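Local structure of ESX-5 secretion-associated protein EspG5 (Mycobacterium marinum, 6VJ5) at residues Ala87-Gly92 against Ala221-Tyr226; Val225-Tyr230 against Lys283-Thr288. The protein acts as a cytoplasmic chaperone for its cognate PE/PPE proteins, keeping their dimers from aggregating and supporting their secretion by the ESX-5 system. One frame throughout, in Å; residues are numbered along the deposited sequence.

Strand 221-231 belongs to both contacts, which share Val225 and Tyr226 and have centres about 16 Å apart. In contact 1 its first half pairs edge to edge with strand 83-91, in the middle of the large antiparallel sheet and about 7 Å from the centre of the chain. In contact 2 the strand continues against helix 275-286, and the interaction passes from within the sheet to across its face. Val225 and Ala227 point to the helix-covered face, where Val154 and Ile150 of helix 147-159 also pack; Tyr226 points to the other face, which reaches another protein of the complex, consistent with the chaperone's cargo-binding role.

Contact 1 (Ala87-Gly92 against Ala221-Tyr226); sequences ALLSRG and AEVAVY
Leu88 and Ala224 form an antiparallel hydrogen-bonded pair at the tight end of this contact. Leu88 N reaches Ala224 O at 2.8 Å and Ala224 N returns to Leu88 O at 2.8 Å, each N-H lying in the plane of the carbonyl it meets. On the face that carries Ala87, Leu89, Ala221, Val223 and Val225, the side chains pack closely: Leu89 and Val223 run alongside each other, pointing the same way, with Leu89 CD2 just 3.4 Å from Val223 CG2. Leu158 and Val154 of helix 147-159 close over Val223. The opposite face is looser. There Leu88 slants past the edge of the Tyr226 ring, its CD1 near the ring plane and 4.2 Å from Tyr226 CE1, while the ring's OH is hydrogen-bonded to Glu32 OE2. Leu88, Ala224 and Tyr226 each also pack on a polar side chain of another protein's chain. Toward Gly92 and the exposed Arg91 the pairing slackens as well. Ser90 N still meets Glu222 O at 2.9 Å, but Glu222 N lies 3.3 Å from Ser90 O, tilted 33° from that carbonyl plane. With chi1 at 56°, Ser90 OG sits between its own N and carbonyl carbon; it donates to Gly92 O from above the carbonyl plane and takes a weak bond from Glu222 N. The buried Glu222 carboxylate is held by a salt bridge from OE1 to Lys245 and a hydrogen bond to OE2 from Leu94 N. These two strands join the strands from the N-terminal half of the chain to those of the C-terminal half in one continuous sheet. The chemistry is divided by face: backbone bonds and an apolar seal against the helix hold the seam together; on the other face Leu88, Ala224 and Tyr226 meet the partner protein, while Ser90 and Glu222 use their polar atoms within the chain.

Contact 2 (Val225-Tyr230 against Lys283-Thr288); sequences VYARQY and KTVLDT
Val285, through both methyls, and Leu286, through CD2, pack from helix 275-286 on the strand around Ala227. The contact rests on van der Waals packing, of methyls on one another and on the strand backbone. Ala227 points toward the helix, and its CB meets Leu286 CD2 at 3.9 Å and Val285 CG1 at 4.2 Å. Val285 lays its two methyls along the backbone from one side: CG1, anti to its own N (chi1 168°), lies 3.8 Å from Tyr226 CA and close to Ala227 N, while CG2 rests against Val225 O. Ala227 N itself is hydrogen-bonded to Ser238 OG on the next strand. This is the helix-on-sheet packing of an alpha+beta fold, in which helix 147-159 also takes part, touching Val225 through Val154 and Leu286 through Ile150. Hydrogen bonds shape each segment from within. Thr288 folds back on Val285, its OG1 donating to Val285 O at 2.6 Å; Thr288 N approaches the same oxygen from the same side of the carbonyl plane, giving it two donors. On the far side of the strand, Arg228 NE gives a hydrogen bond of 3.2 Å to Tyr230 OH, which is also hydrogen-bonded to Glu84. Charged interactions lie there too: Arg228 NH2, level with the Tyr226 ring at its edge, forms a salt bridge with Glu32.

Contact 1 (Ala87-Gly92 against Ala221-Tyr226)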
# COMPACT_ATOMS: atom_id res chain seq x y z
N ALA C 87 24.09 -3.90 -10.51
CA ALA C 87 25.33 -3.25 -10.11
C ALA C 87 24.99 -2.00 -9.32
O ALA C 87 24.25 -1.14 -9.82
CB ALA C 87 26.19 -2.90 -11.33
N LEU C 88 25.50 -1.90 -8.10
CA LEU C 88 25.34 -0.71 -7.27
C LEU C 88 26.69 -0.01 -7.18
O LEU C 88 27.67 -0.62 -6.74
CB LEU C 88 24.83 -1.08 -5.88
CG LEU C 88 23.67 -2.07 -5.83
CD1 LEU C 88 23.40 -2.50 -4.39
CD2 LEU C 88 22.43 -1.47 -6.47
N LEU C 89 26.74 1.25 -7.58
CA LEU C 89 27.98 2.01 -7.61
C LEU C 89 27.86 3.22 -6.70
O LEU C 89 26.79 3.83 -6.58
CB LEU C 89 28.32 2.47 -9.03
CG LEU C 89 28.30 1.36 -10.07
CD1 LEU C 89 26.93 1.30 -10.73
CD2 LEU C 89 29.40 1.54 -11.09
N SER C 90 28.97 3.58 -6.07
CA SER C 90 28.99 4.71 -5.17
C SER C 90 30.24 5.55 -5.40
O SER C 90 31.30 5.05 -5.78
CB SER C 90 28.94 4.27 -3.70
OG SER C 90 29.99 3.38 -3.40
N ARG C 91 30.08 6.86 -5.19
CA ARG C 91 31.18 7.77 -4.94
C ARG C 91 31.39 7.81 -3.43
O ARG C 91 30.48 8.23 -2.69
CB ARG C 91 30.87 9.16 -5.50
CG ARG C 91 31.58 10.30 -4.81
CD ARG C 91 31.44 11.61 -5.60
NE ARG C 91 32.07 11.51 -6.91
CZ ARG C 91 31.42 11.38 -8.06
NH1 ARG C 91 30.09 11.35 -8.09
NH2 ARG C 91 32.10 11.28 -9.19
N GLY C 92 32.54 7.35 -2.97
CA GLY C 92 32.76 7.18 -1.55
C GLY C 92 32.32 5.80 -1.10
O GLY C 92 32.25 4.85 -1.88
N ALA C 221 35.42 4.92 -4.19
CA ALA C 221 34.29 4.46 -4.97
C ALA C 221 34.20 2.95 -4.82
O ALA C 221 35.23 2.28 -4.72
CB ALA C 221 34.44 4.84 -6.45
N GLU C 222 32.98 2.43 -4.77
CA GLU C 222 32.77 0.99 -4.71
C GLU C 222 31.71 0.57 -5.71
O GLU C 222 30.87 1.37 -6.14
CB GLU C 222 32.34 0.51 -3.32
CG GLU C 222 32.91 1.25 -2.13
CD GLU C 222 32.61 0.54 -0.82
OE1 GLU C 222 32.99 -0.64 -0.68
OE2 GLU C 222 31.98 1.16 0.07
N VAL C 223 31.73 -0.71 -6.06
CA VAL C 223 30.68 -1.33 -6.87
C VAL C 223 30.38 -2.71 -6.31
O VAL C 223 31.28 -3.46 -5.93
CB VAL C 223 31.10 -1.44 -8.35
CG1 VAL C 223 29.98 -2.04 -9.18
CG2 VAL C 223 31.48 -0.07 -8.88
N ALA C 224 29.09 -3.03 -6.23
CA ALA C 224 28.62 -4.37 -5.90
C ALA C 224 27.84 -4.89 -7.10
O ALA C 224 26.99 -4.19 -7.64
CB ALA C 224 27.75 -4.36 -4.64
N VAL C 225 28.14 -6.12 -7.51
CA VAL C 225 27.54 -6.71 -8.71
C VAL C 225 27.04 -8.10 -8.36
O VAL C 225 27.78 -8.92 -7.81
CB VAL C 225 28.54 -6.78 -9.88
CG1 VAL C 225 27.86 -7.29 -11.13
CG2 VAL C 225 29.18 -5.41 -10.11
N TYR C 226 25.78 -8.37 -8.69
CA TYR C 226 25.17 -9.66 -8.44
C TYR C 226 24.02 -9.86 -9.42
O TYR C 226 23.66 -8.95 -10.18
CB TYR C 226 24.68 -9.78 -6.99
CG TYR C 226 23.72 -8.69 -6.59
CD1 TYR C 226 24.17 -7.42 -6.24
CD2 TYR C 226 22.35 -8.92 -6.56
CE1 TYR C 226 23.30 -6.42 -5.88
CE2 TYR C 226 21.46 -7.93 -6.20
CZ TYR C 226 21.95 -6.68 -5.86
OH TYR C 226 21.07 -5.68 -5.50

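Contact 2 (Val225-Tyr230 against Lys283-Thr288)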
# COMPACT_ATOMS: atom_id res chain seq x y z
N VAL C 225 28.14 -6.12 -7.51
CA VAL C 225 27.54 -6.71 -8.71
C VAL C 225 27.04 -8.10 -8.36
O VAL C 225 27.78 -8.92 -7.81
CB VAL C 225 28.54 -6.78 -9.88
CG1 VAL C 225 27.86 -7.29 -11.13
CG2 VAL C 225 29.18 -5.41 -10.11
N TYR C 226 25.78 -8.37 -8.69
CA TYR C 226 25.17 -9.66 -8.44
C TYR C 226 24.02 -9.86 -9.42
O TYR C 226 23.66 -8.95 -10.18
CB TYR C 226 24.68 -9.78 -6.99
CG TYR C 226 23.72 -8.69 -6.59
CD1 TYR C 226 24.17 -7.42 -6.24
CD2 TYR C 226 22.35 -8.92 -6.56
CE1 TYR C 226 23.30 -6.42 -5.88
CE2 TYR C 226 21.46 -7.93 -6.20
CZ TYR C 226 21.95 -6.68 -5.86
OH TYR C 226 21.07 -5.68 -5.50
N ALA C 227 23.45 -11.06 -9.41
CA ALA C 227 22.45 -11.43 -10.40
C ALA C 227 21.32 -12.22 -9.76
O ALA C 227 21.45 -12.77 -8.66
CB ALA C 227 23.06 -12.25 -11.54
N ARG C 228 20.20 -12.28 -10.48
CA ARG C 228 18.99 -12.96 -10.03
C ARG C 228 18.37 -13.69 -11.22
O ARG C 228 18.30 -13.14 -12.32
CB ARG C 228 18.00 -11.95 -9.43
CG ARG C 228 17.22 -12.46 -8.23
CD ARG C 228 16.68 -11.31 -7.36
NE ARG C 228 16.51 -10.07 -8.11
CZ ARG C 228 17.02 -8.90 -7.75
NH1 ARG C 228 16.82 -7.83 -8.50
NH2 ARG C 228 17.72 -8.78 -6.62
N GLN C 229 17.95 -14.93 -10.99
CA GLN C 229 17.37 -15.78 -12.02
C GLN C 229 15.96 -16.19 -11.62
O GLN C 229 15.64 -16.31 -10.44
CB GLN C 229 18.22 -17.03 -12.25
CG GLN C 229 18.43 -17.39 -13.71
CD GLN C 229 19.32 -18.60 -13.89
OE1 GLN C 229 19.61 -19.32 -12.93
NE2 GLN C 229 19.76 -18.83 -15.12
N TYR C 230 15.11 -16.41 -12.63
CA TYR C 230 13.70 -16.70 -12.41
C TYR C 230 13.25 -17.92 -13.21
O TYR C 230 13.44 -17.97 -14.43
CB TYR C 230 12.82 -15.49 -12.80
CG TYR C 230 13.12 -14.22 -12.04
CD1 TYR C 230 12.62 -14.02 -10.77
CD2 TYR C 230 13.91 -13.22 -12.60
CE1 TYR C 230 12.89 -12.86 -10.07
CE2 TYR C 230 14.19 -12.06 -11.91
CZ TYR C 230 13.67 -11.89 -10.64
OH TYR C 230 13.94 -10.74 -9.93
N LYS C 283 31.83 -13.40 -14.42
CA LYS C 283 31.49 -14.75 -14.82
C LYS C 283 31.18 -15.63 -13.61
O LYS C 283 30.26 -16.45 -13.65
CB LYS C 283 32.63 -15.36 -15.64
CG LYS C 283 32.32 -16.74 -16.20
CD LYS C 283 33.55 -17.38 -16.82
CE LYS C 283 33.22 -18.74 -17.41
NZ LYS C 283 32.31 -18.61 -18.59
N THR C 284 31.95 -15.47 -12.53
CA THR C 284 31.76 -16.30 -11.35
C THR C 284 30.43 -16.00 -10.67
O THR C 284 29.83 -16.89 -10.07
CB THR C 284 32.91 -16.09 -10.37
OG1 THR C 284 34.14 -16.48 -10.99
CG2 THR C 284 32.70 -16.92 -9.12
N VAL C 285 29.99 -14.74 -10.74
CA VAL C 285 28.66 -14.40 -10.25
C VAL C 285 27.60 -15.14 -11.07
O VAL C 285 26.71 -15.79 -10.52
CB VAL C 285 28.45 -12.88 -10.31
CG1 VAL C 285 26.99 -12.53 -10.10
CG2 VAL C 285 29.34 -12.18 -9.29
N LEU C 286 27.71 -15.05 -12.40
CA LEU C 286 26.68 -15.62 -13.26
C LEU C 286 26.68 -17.14 -13.21
O LEU C 286 25.63 -17.76 -13.39
CB LEU C 286 26.89 -15.14 -14.70
CG LEU C 286 26.77 -13.63 -14.90
CD1 LEU C 286 27.13 -13.23 -16.33
CD2 LEU C 286 25.36 -13.16 -14.55
N ASP C 287 27.83 -17.76 -12.97
CA ASP C 287 27.89 -19.21 -12.92
C ASP C 287 27.44 -19.77 -11.57
O ASP C 287 27.34 -20.99 -11.44
CB ASP C 287 29.30 -19.70 -13.25
CG ASP C 287 29.69 -19.41 -14.69
OD1 ASP C 287 28.78 -19.25 -15.52
OD2 ASP C 287 30.90 -19.36 -14.99
N THR C 288 27.17 -18.91 -10.59
CA THR C 288 26.62 -19.33 -9.31
C THR C 288 25.11 -19.12 -9.23
O THR C 288 24.53 -19.30 -8.16
CB THR C 288 27.30 -18.59 -8.15
OG1 THR C 288 27.19 -17.18 -8.35
CG2 THR C 288 28.76 -18.99 -8.05